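PDB 4R4K: uncharacterized protein from Bacteroides caccae, which is of unknown function but adopts a cystatin-like fold and belongs to a family grouped with the NTF2-like proteins. Local coordinates for residues Q26-I38 with T50-D62. Residues are numbered along the deposited sequence; the frame is centred on the assembly and turned at random.
With PEU (2,5,8,11,14,17,20,23,26,29,32,35,38,41,44,47,50,53,56,59,62,65,68,71,74,77,80-heptacosaoxadooctacontan-82-ol), chain J; ACT (acetate ion), chain E.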
ATOM      1  N   GLN A  26      -1.239  -1.925 -12.517  1.00 22.06           N
ATOM      2  CA  GLN A  26      -1.159  -1.361 -11.175  1.00 19.51           C
ATOM      3  C   GLN A  26      -0.516   0.037 -11.157  1.00 16.59           C
ATOM      4  O   GLN A  26      -1.050   0.982 -10.560  1.00 19.00           O
ATOM      5  CB  GLN A  26      -0.420  -2.327 -10.225  1.00 18.75           C
ATOM      6  CG  GLN A  26      -0.352  -1.800  -8.808  1.00 18.78           C
ATOM      7  CD  GLN A  26      -0.027  -2.825  -7.714  1.00 18.43           C
ATOM      8  OE1 GLN A  26       0.619  -2.473  -6.735  1.00 16.01           O
ATOM      9  NE2 GLN A  26      -0.464  -4.082  -7.877  1.00 17.23           N
ATOM     10  N   TYR A  27       0.635   0.165 -11.823  1.00 17.99           N
ATOM     11  CA  TYR A  27       1.310   1.455 -11.866  1.00 20.39           C
ATOM     12  C   TYR A  27       0.453   2.563 -12.493  1.00 21.97           C
ATOM     13  O   TYR A  27       0.489   3.726 -12.053  1.00 20.43           O
ATOM     14  CB  TYR A  27       2.626   1.372 -12.624  1.00 20.38           C
ATOM     15  CG  TYR A  27       3.764   0.777 -11.855  1.00 23.19           C
ATOM     16  CD1 TYR A  27       4.200   1.354 -10.668  1.00 20.46           C
ATOM     17  CD2 TYR A  27       4.416  -0.347 -12.329  1.00 22.54           C
ATOM     18  CE1 TYR A  27       5.281   0.817  -9.977  1.00 22.36           C
ATOM     19  CE2 TYR A  27       5.474  -0.897 -11.654  1.00 24.06           C
ATOM     20  CZ  TYR A  27       5.900  -0.302 -10.483  1.00 22.23           C
ATOM     21  OH  TYR A  27       6.926  -0.863  -9.817  1.00 23.58           O
ATOM     22  N   THR A  28      -0.376   2.211 -13.455  1.00 18.34           N
ATOM     23  CA  THR A  28      -1.259   3.219 -14.099  1.00 20.28           C
ATOM     24  C   THR A  28      -2.372   3.704 -13.186  1.00 20.74           C
ATOM     25  O   THR A  28      -2.982   4.744 -13.460  1.00 20.51           O
ATOM     26  CB  THR A  28      -1.922   2.718 -15.421  1.00 22.14           C
ATOM     27  OG1 THR A  28      -2.945   1.740 -15.185  1.00 20.84           O
ATOM     28  CG2 THR A  28      -0.891   2.204 -16.425  1.00 24.84           C
ATOM     29  N   ARG A  29      -2.661   2.953 -12.115  1.00 19.11           N
ATOM     30  CA  ARG A  29      -3.759   3.282 -11.205  1.00 16.16           C
ATOM     31  C   ARG A  29      -3.326   3.760  -9.832  1.00 19.59           C
ATOM     32  O   ARG A  29      -4.051   3.623  -8.852  1.00 19.67           O
ATOM     33  CB  ARG A  29      -4.711   2.107 -11.097  1.00 17.66           C
ATOM     34  CG  ARG A  29      -5.420   1.772 -12.379  1.00 17.25           C
ATOM     35  CD  ARG A  29      -6.154   2.964 -12.993  1.00 18.59           C
ATOM     36  NE  ARG A  29      -7.039   2.507 -14.049  1.00 18.82           N
ATOM     37  CZ  ARG A  29      -8.245   1.979 -13.860  1.00 21.18           C
ATOM     38  NH1 ARG A  29      -8.791   1.874 -12.650  1.00 20.18           N
ATOM     39  NH2 ARG A  29      -8.920   1.547 -14.904  1.00 23.38           N
ATOM     40  N   ILE A  30      -2.149   4.359  -9.777  1.00 16.95           N
ATOM     41  CA  ILE A  30      -1.677   4.986  -8.568  1.00 20.08           C
ATOM     42  C   ILE A  30      -1.365   6.437  -8.895  1.00 21.27           C
ATOM     43  O   ILE A  30      -0.680   6.709  -9.883  1.00 23.41           O
ATOM     44  CB  ILE A  30      -0.425   4.295  -8.017  1.00 18.08           C
ATOM     45  CG1 ILE A  30      -0.718   2.802  -7.777  1.00 19.34           C
ATOM     46  CG2 ILE A  30      -0.016   4.995  -6.727  1.00 21.28           C
ATOM     47  CD1 ILE A  30       0.508   1.938  -7.573  1.00 21.25           C
ATOM     48  N   LYS A  31      -1.916   7.354  -8.102  1.00 22.30           N
ATOM     49  CA  LYS A  31      -1.685   8.785  -8.316  0.50 23.13           C
ATOM     50  C   LYS A  31      -0.479   9.270  -7.505  1.00 21.35           C
ATOM     51  O   LYS A  31      -0.598   9.604  -6.339  1.00 20.87           O
ATOM     52  CB  LYS A  31      -2.943   9.591  -7.991  0.50 24.45           C
ATOM     53  CG  LYS A  31      -4.055   9.397  -9.032  0.50 27.41           C
ATOM     54  CD  LYS A  31      -5.291  10.234  -8.736  0.50 33.42           C
ATOM     55  CE  LYS A  31      -6.190  10.444  -9.963  0.50 38.75           C
ATOM     56  NZ  LYS A  31      -5.466  10.467 -11.269  0.50 37.50           N
ATOM     57  N   PHE A  32       0.685   9.279  -8.147  1.00 24.36           N
ATOM     58  CA  PHE A  32       1.929   9.723  -7.552  1.00 24.09           C
ATOM     59  C   PHE A  32       2.111  11.222  -7.769  1.00 27.65           C
ATOM     60  O   PHE A  32       1.721  11.736  -8.816  1.00 26.65           O
ATOM     61  CB  PHE A  32       3.119   8.994  -8.193  1.00 24.51           C
ATOM     62  CG  PHE A  32       3.133   7.503  -7.957  1.00 21.13           C
ATOM     63  CD1 PHE A  32       3.437   6.986  -6.703  1.00 21.30           C
ATOM     64  CD2 PHE A  32       2.883   6.593  -9.008  1.00 23.11           C
ATOM     65  CE1 PHE A  32       3.468   5.622  -6.488  1.00 21.60           C
ATOM     66  CE2 PHE A  32       2.920   5.211  -8.792  1.00 23.69           C
ATOM     67  CZ  PHE A  32       3.211   4.726  -7.536  1.00 21.72           C
ATOM     68  N   PRO A  33       2.757  11.914  -6.811  1.00 29.01           N
ATOM     69  CA  PRO A  33       3.246  11.388  -5.539  1.00 25.87           C
ATOM     70  C   PRO A  33       2.082  11.212  -4.608  1.00 26.19           C
ATOM     71  O   PRO A  33       1.079  11.919  -4.720  1.00 23.92           O
ATOM     72  CB  PRO A  33       4.190  12.485  -5.023  1.00 27.94           C
ATOM     73  CG  PRO A  33       3.734  13.724  -5.705  1.00 31.56           C
ATOM     74  CD  PRO A  33       3.186  13.311  -7.037  1.00 29.71           C
ATOM     75  N   LEU A  34       2.159  10.220  -3.730  1.00 23.58           N
ATOM     76  CA  LEU A  34       1.027   9.934  -2.872  1.00 21.02           C
ATOM     77  C   LEU A  34       0.789  11.078  -1.896  1.00 25.46           C
ATOM     78  O   LEU A  34       1.678  11.909  -1.655  1.00 25.88           O
ATOM     79  CB  LEU A  34       1.227   8.608  -2.145  1.00 23.62           C
ATOM     80  CG  LEU A  34       1.344   7.399  -3.079  1.00 26.04           C
ATOM     81  CD1 LEU A  34       1.699   6.168  -2.270  1.00 27.80           C
ATOM     82  CD2 LEU A  34       0.071   7.184  -3.876  1.00 28.32           C
ATOM     83  N   LYS A  35      -0.417  11.128  -1.350  1.00 26.09           N
ATOM     84  CA  LYS A  35      -0.815  12.246  -0.501  1.00 30.52           C
ATOM     85  C   LYS A  35       0.095  12.430   0.716  1.00 30.61           C
ATOM     86  O   LYS A  35       0.427  13.561   1.075  1.00 30.25           O
ATOM     87  CB  LYS A  35      -2.270  12.109  -0.060  1.00 33.13           C
ATOM     88  CG  LYS A  35      -3.261  12.467  -1.154  1.00 44.17           C
ATOM     89  CD  LYS A  35      -4.646  12.762  -0.601  1.00 54.79           C
ATOM     90  CE  LYS A  35      -5.383  11.493  -0.212  1.00 60.44           C
ATOM     91  NZ  LYS A  35      -6.737  11.783   0.345  1.00 67.02           N
ATOM     92  N   THR A  36       0.525  11.332   1.320  1.00 28.14           N
ATOM     93  CA  THR A  36       1.375  11.408   2.508  1.00 26.74           C
ATOM     94  C   THR A  36       2.797  10.999   2.140  1.00 28.28           C
ATOM     95  O   THR A  36       3.036   9.879   1.687  1.00 24.16           O
ATOM     96  CB  THR A  36       0.838  10.511   3.634  1.00 29.24           C
ATOM     97  OG1 THR A  36      -0.514  10.874   3.917  1.00 32.31           O
ATOM     98  CG2 THR A  36       1.687  10.652   4.912  1.00 28.95           C
ATOM     99  N   PRO A  37       3.769  11.910   2.330  1.00 27.17           N
ATOM    100  CA  PRO A  37       5.142  11.527   2.022  1.00 24.57           C
ATOM    101  C   PRO A  37       5.728  10.589   3.079  1.00 25.92           C
ATOM    102  O   PRO A  37       5.143  10.384   4.138  1.00 25.70           O
ATOM    103  CB  PRO A  37       5.892  12.862   2.039  1.00 26.22           C
ATOM    104  CG  PRO A  37       5.137  13.697   3.003  1.00 27.70           C
ATOM    105  CD  PRO A  37       3.690  13.284   2.870  1.00 25.89           C
ATOM    106  N   ILE A  38       6.874  10.009   2.772  1.00 27.70           N
ATOM    107  CA  ILE A  38       7.599   9.185   3.712  1.00 27.49           C
ATOM    108  C   ILE A  38       8.265  10.142   4.698  1.00 30.85           C
ATOM    109  O   ILE A  38       8.942  11.045   4.260  1.00 26.73           O
ATOM    110  CB  ILE A  38       8.627   8.311   2.967  1.00 28.71           C
ATOM    111  CG1 ILE A  38       7.890   7.300   2.051  1.00 27.58           C
ATOM    112  CG2 ILE A  38       9.534   7.560   3.934  1.00 25.24           C
ATOM    113  CD1 ILE A  38       8.737   6.740   0.925  1.00 30.61           C
ATOM    114  N   THR A  50      11.208  14.502   5.150  1.00 27.61           N
ATOM    115  CA  THR A  50      10.209  13.901   4.291  1.00 29.16           C
ATOM    116  C   THR A  50      10.811  13.616   2.939  1.00 31.20           C
ATOM    117  O   THR A  50      11.737  14.297   2.466  1.00 29.12           O
ATOM    118  CB  THR A  50       8.917  14.735   4.108  1.00 32.49           C
ATOM    119  OG1 THR A  50       9.222  15.964   3.451  1.00 34.96           O
ATOM    120  CG2 THR A  50       8.227  15.008   5.433  1.00 33.25           C
ATOM    121  N   PHE A  51      10.296  12.562   2.337  1.00 28.13           N
ATOM    122  CA  PHE A  51      10.656  12.192   0.991  1.00 25.90           C
ATOM    123  C   PHE A  51       9.354  11.893   0.247  1.00 24.14           C
ATOM    124  O   PHE A  51       8.512  11.172   0.765  1.00 25.46           O
ATOM    125  CB  PHE A  51      11.526  10.939   0.999  1.00 29.36           C
ATOM    126  CG  PHE A  51      12.779  11.072   1.809  1.00 27.55           C
ATOM    127  CD1 PHE A  51      12.781  10.901   3.198  1.00 28.45           C
ATOM    128  CD2 PHE A  51      13.966  11.393   1.185  1.00 30.13           C
ATOM    129  CE1 PHE A  51      13.961  11.059   3.926  1.00 33.17           C
ATOM    130  CE2 PHE A  51      15.141  11.560   1.912  1.00 31.81           C
ATOM    131  CZ  PHE A  51      15.140  11.380   3.281  1.00 31.39           C
ATOM    132  N   PRO A  52       9.196  12.433  -0.968  1.00 27.18           N
ATOM    133  CA  PRO A  52       7.959  12.171  -1.712  1.00 25.49           C
ATOM    134  C   PRO A  52       7.778  10.683  -1.972  1.00 25.24           C
ATOM    135  O   PRO A  52       8.737   9.994  -2.304  1.00 24.68           O
ATOM    136  CB  PRO A  52       8.171  12.904  -3.041  1.00 28.53           C
ATOM    137  CG  PRO A  52       9.199  13.943  -2.745  1.00 35.03           C
ATOM    138  CD  PRO A  52      10.093  13.352  -1.695  1.00 32.29           C
ATOM    139  N   PHE A  53       6.550  10.201  -1.840  1.00 23.27           N
ATOM    140  CA  PHE A  53       6.263   8.803  -2.107  1.00 22.84           C
ATOM    141  C   PHE A  53       5.936   8.680  -3.595  1.00 21.71           C
ATOM    142  O   PHE A  53       4.801   8.829  -4.018  1.00 21.10           O
ATOM    143  CB  PHE A  53       5.124   8.326  -1.213  1.00 23.50           C
ATOM    144  CG  PHE A  53       5.056   6.823  -1.038  1.00 22.41           C
ATOM    145  CD1 PHE A  53       5.502   5.940  -2.019  1.00 22.67           C
ATOM    146  CD2 PHE A  53       4.486   6.304   0.098  1.00 22.33           C
ATOM    147  CE1 PHE A  53       5.405   4.569  -1.846  1.00 21.33           C
ATOM    148  CE2 PHE A  53       4.379   4.937   0.270  1.00 25.08           C
ATOM    149  CZ  PHE A  53       4.851   4.067  -0.698  1.00 22.83           C
ATOM    150  N   THR A  54       6.971   8.403  -4.373  1.00 22.66           N
ATOM    151  CA  THR A  54       6.912   8.409  -5.819  1.00 23.35           C
ATOM    152  C   THR A  54       6.981   6.984  -6.383  1.00 23.44           C
ATOM    153  O   THR A  54       7.122   6.004  -5.641  1.00 23.59           O
ATOM    154  CB  THR A  54       8.089   9.225  -6.382  1.00 29.66           C
ATOM    155  OG1 THR A  54       9.297   8.752  -5.788  1.00 32.63           O
ATOM    156  CG2 THR A  54       7.925  10.692  -6.063  1.00 31.93           C
ATOM    157  N   LYS A  55       6.831   6.885  -7.702  1.00 22.78           N
ATOM    158  CA  LYS A  55       6.682   5.588  -8.372  1.00 25.59           C
ATOM    159  C   LYS A  55       7.833   4.647  -8.095  1.00 23.35           C
ATOM    160  O   LYS A  55       7.627   3.448  -7.896  1.00 23.41           O
ATOM    161  CB  LYS A  55       6.527   5.780  -9.877  1.00 28.12           C
ATOM    162  CG  LYS A  55       6.301   4.488 -10.640  1.00 35.63           C
ATOM    163  CD  LYS A  55       6.353   4.685 -12.147  1.00 50.58           C
ATOM    164  CE  LYS A  55       6.460   3.333 -12.849  1.00 63.61           C
ATOM    165  NZ  LYS A  55       6.712   3.439 -14.312  1.00 64.13           N
ATOM    166  N   GLU A  56       9.045   5.174  -8.072  1.00 22.32           N
ATOM    167  CA  GLU A  56      10.206   4.307  -7.874  1.00 24.22           C
ATOM    168  C   GLU A  56      10.215   3.656  -6.472  1.00 24.33           C
ATOM    169  O   GLU A  56      10.885   2.663  -6.267  1.00 23.69           O
ATOM    170  CB  GLU A  56      11.526   5.036  -8.199  1.00 28.08           C
ATOM    171  CG  GLU A  56      12.188   5.722  -7.026  1.00 34.04           C
ATOM    172  CD  GLU A  56      11.524   7.028  -6.642  1.00 33.61           C
ATOM    173  OE1 GLU A  56      10.446   7.339  -7.191  1.00 33.21           O
ATOM    174  OE2 GLU A  56      12.088   7.741  -5.775  1.00 35.41           O
ATOM    175  N   LYS A  57       9.502   4.228  -5.510  1.00 23.00           N
ATOM    176  CA  LYS A  57       9.432   3.692  -4.153  1.00 21.54           C
ATOM    177  C   LYS A  57       8.283   2.716  -3.921  1.00 20.52           C
ATOM    178  O   LYS A  57       8.237   2.055  -2.896  1.00 18.91           O
ATOM    179  CB  LYS A  57       9.319   4.846  -3.147  1.00 21.74           C
ATOM    180  CG  LYS A  57      10.524   5.786  -3.167  1.00 24.90           C
ATOM    181  CD  LYS A  57      10.461   6.811  -2.046  1.00 25.55           C
ATOM    182  CE  LYS A  57      11.595   7.819  -2.141  1.00 25.77           C
ATOM    183  NZ  LYS A  57      11.375   8.818  -3.225  1.00 30.49           N
ATOM    184  N   TRP A  58       7.348   2.637  -4.863  1.00 21.06           N
ATOM    185  CA  TRP A  58       6.131   1.845  -4.680  1.00 18.81           C
ATOM    186  C   TRP A  58       6.358   0.333  -4.611  1.00 18.35           C
ATOM    187  O   TRP A  58       6.858  -0.246  -5.557  1.00 18.82           O
ATOM    188  CB  TRP A  58       5.145   2.116  -5.826  1.00 19.60           C
ATOM    189  CG  TRP A  58       3.881   1.328  -5.720  1.00 16.68           C
ATOM    190  CD1 TRP A  58       3.505   0.252  -6.486  1.00 17.01           C
ATOM    191  CD2 TRP A  58       2.836   1.537  -4.764  1.00 16.68           C
ATOM    192  NE1 TRP A  58       2.281  -0.225  -6.058  1.00 18.09           N
ATOM    193  CE2 TRP A  58       1.851   0.541  -4.999  1.00 16.73           C
ATOM    194  CE3 TRP A  58       2.653   2.449  -3.714  1.00 17.99           C
ATOM    195  CZ2 TRP A  58       0.695   0.455  -4.240  1.00 17.61           C
ATOM    196  CZ3 TRP A  58       1.494   2.362  -2.970  1.00 20.81           C
ATOM    197  CH2 TRP A  58       0.533   1.376  -3.239  1.00 20.73           C
ATOM    198  N   PRO A  59       5.958  -0.305  -3.494  1.00 16.11           N
ATOM    199  CA  PRO A  59       5.915  -1.775  -3.471  1.00 18.51           C
ATOM    200  C   PRO A  59       4.630  -2.309  -4.095  1.00 19.94           C
ATOM    201  O   PRO A  59       3.544  -2.032  -3.587  1.00 19.62           O
ATOM    202  CB  PRO A  59       5.948  -2.116  -1.963  1.00 17.70           C
ATOM    203  CG  PRO A  59       6.173  -0.802  -1.255  1.00 21.58           C
ATOM    204  CD  PRO A  59       5.641   0.242  -2.176  1.00 18.24           C
ATOM    205  N   LEU A  60       4.764  -3.134  -5.127  1.00 18.20           N
ATOM    206  CA  LEU A  60       3.622  -3.724  -5.779  1.00 17.52           C
ATOM    207  C   LEU A  60       2.842  -4.635  -4.830  1.00 16.75           C
ATOM    208  O   LEU A  60       3.439  -5.458  -4.127  1.00 18.85           O
ATOM    209  CB  LEU A  60       4.069  -4.462  -7.043  1.00 17.12           C
ATOM    210  CG  LEU A  60       4.605  -3.557  -8.168  1.00 17.43           C
ATOM    211  CD1 LEU A  60       5.432  -4.356  -9.161  1.00 16.34           C
ATOM    212  CD2 LEU A  60       3.483  -2.838  -8.898  1.00 19.21           C
ATOM    213  N   LEU A  61       1.520  -4.472  -4.856  1.00 17.40           N
ATOM    214  CA  LEU A  61       0.591  -5.188  -3.975  1.00 17.68           C
ATOM    215  C   LEU A  61      -0.075  -6.349  -4.701  1.00 17.41           C
ATOM    216  O   LEU A  61      -0.586  -6.182  -5.804  1.00 16.54           O
ATOM    217  CB  LEU A  61      -0.494  -4.243  -3.495  1.00 18.00           C
ATOM    218  CG  LEU A  61       0.037  -3.126  -2.607  1.00 19.39           C
ATOM    219  CD1 LEU A  61      -1.083  -2.152  -2.324  1.00 22.99           C
ATOM    220  CD2 LEU A  61       0.656  -3.652  -1.317  1.00 26.92           C
ATOM    221  N   ASP A  62      -0.015  -7.538  -4.101  1.00 16.49           N
ATOM    222  CA  ASP A  62      -0.600  -8.721  -4.716  1.00 16.54           C
ATOM    223  C   ASP A  62      -1.941  -9.100  -4.123  1.00 20.50           C
ATOM    224  O   ASP A  62      -2.386  -8.488  -3.157  1.00 18.92           O
ATOM    225  CB  ASP A  62       0.403  -9.882  -4.710  1.00 21.36           C
ATOM    226  CG  ASP A  62       0.678 -10.459  -3.340  1.00 29.34           C
ATOM    227  OD1 ASP A  62      -0.075 -10.214  -2.371  1.00 24.74           O
ATOM    228  OD2 ASP A  62       1.672 -11.216  -3.235  1.00 34.01           O
TER
HETATM  229  OCV PEU J 206       8.443 -16.322  -4.046  1.00 59.91           O
HETATM  230  CCW PEU J 206       8.259 -14.922  -4.183  1.00 59.16           C
HETATM  231  CCX PEU J 206       6.900 -14.614  -4.782  1.00 64.56           C
HETATM  232  OCY PEU J 206       6.582 -13.270  -4.418  1.00 70.44           O
HETATM  233  CCZ PEU J 206       6.663 -12.305  -5.470  1.00 58.71           C
HETATM  234  CDA PEU J 206       5.367 -11.515  -5.433  1.00 57.20           C
HETATM  235  ODB PEU J 206       4.334 -12.315  -5.991  1.00 64.55           O
HETATM  236  CDC PEU J 206       3.007 -12.023  -5.539  1.00 48.08           C
HETATM  237  CDD PEU J 206       2.179 -13.303  -5.386  1.00 52.31           C
HETATM  238  ODE PEU J 206       0.989 -13.243  -6.190  1.00 48.22           O
HETATM  239  C   ACT E 201      -7.105   1.435 -18.688  1.00 46.73           C
HETATM  240  O   ACT E 201      -7.951   1.337 -17.787  1.00 36.71           O
HETATM  241  OXT ACT E 201      -7.199   2.328 -19.553  1.00 61.78           O
HETATM  242  CH3 ACT E 201      -5.962   0.464 -18.737  1.00 48.15           C
HETATM  243  O   HOH W   1       7.967   0.793  -7.875  1.00 19.35           O
HETATM  244  O   HOH W   2       4.450  12.001  -1.300  1.00 26.27           O
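The side-chain amide of Q26 grips L61 and W58. Its OE1 accepts from L61 N and from W58 NE1 (both 2.9 Å), each in the carbonyl plane and on a lone pair. NE2 returns a bond to L61 O (3.0 Å), so the amide meets the L61 backbone edge-on, while the indole plane is turned 76° from it. CG stands anti to the backbone N (chi1 -178°), and the extended chain carries the amide to L61. Replacing Q26 with an alanine would probably leave the buried indole N-H and L61 N without their acceptor. I30 CD1 presses on one face of W58, 3.2 Å from CE2. F32 turns its edge to that indole in an offset edge-to-face pair, planes at 72°. K55 CA sits over the centre of the F32 ring. The K55 chain runs on across Y27, with CE on one ring face and L60 CD2 on the opposite one; NZ adds a cation-pi contact. A water links Y27 OH to the carbonyls of K55 and W58. In this cystatin-like fold, 26-38 leads into the two-stranded hairpin 38-41/48-51 and 50-62 leads out of it, and W58 touches C121 of the main sheet. L60 packs on F149 of helix 135-152, and L60 and L61 help line the pocket of a bound polyether. Toward the hairpin, L34 CD1 lies over the centre of the F53 ring, 3.6 Å from CG, and I38 CD1 approaches the opposite face nearer its rim. L34 N bonds to F53 O. Beyond it, I38 and F51 form an antiparallel hydrogen-bonded pair.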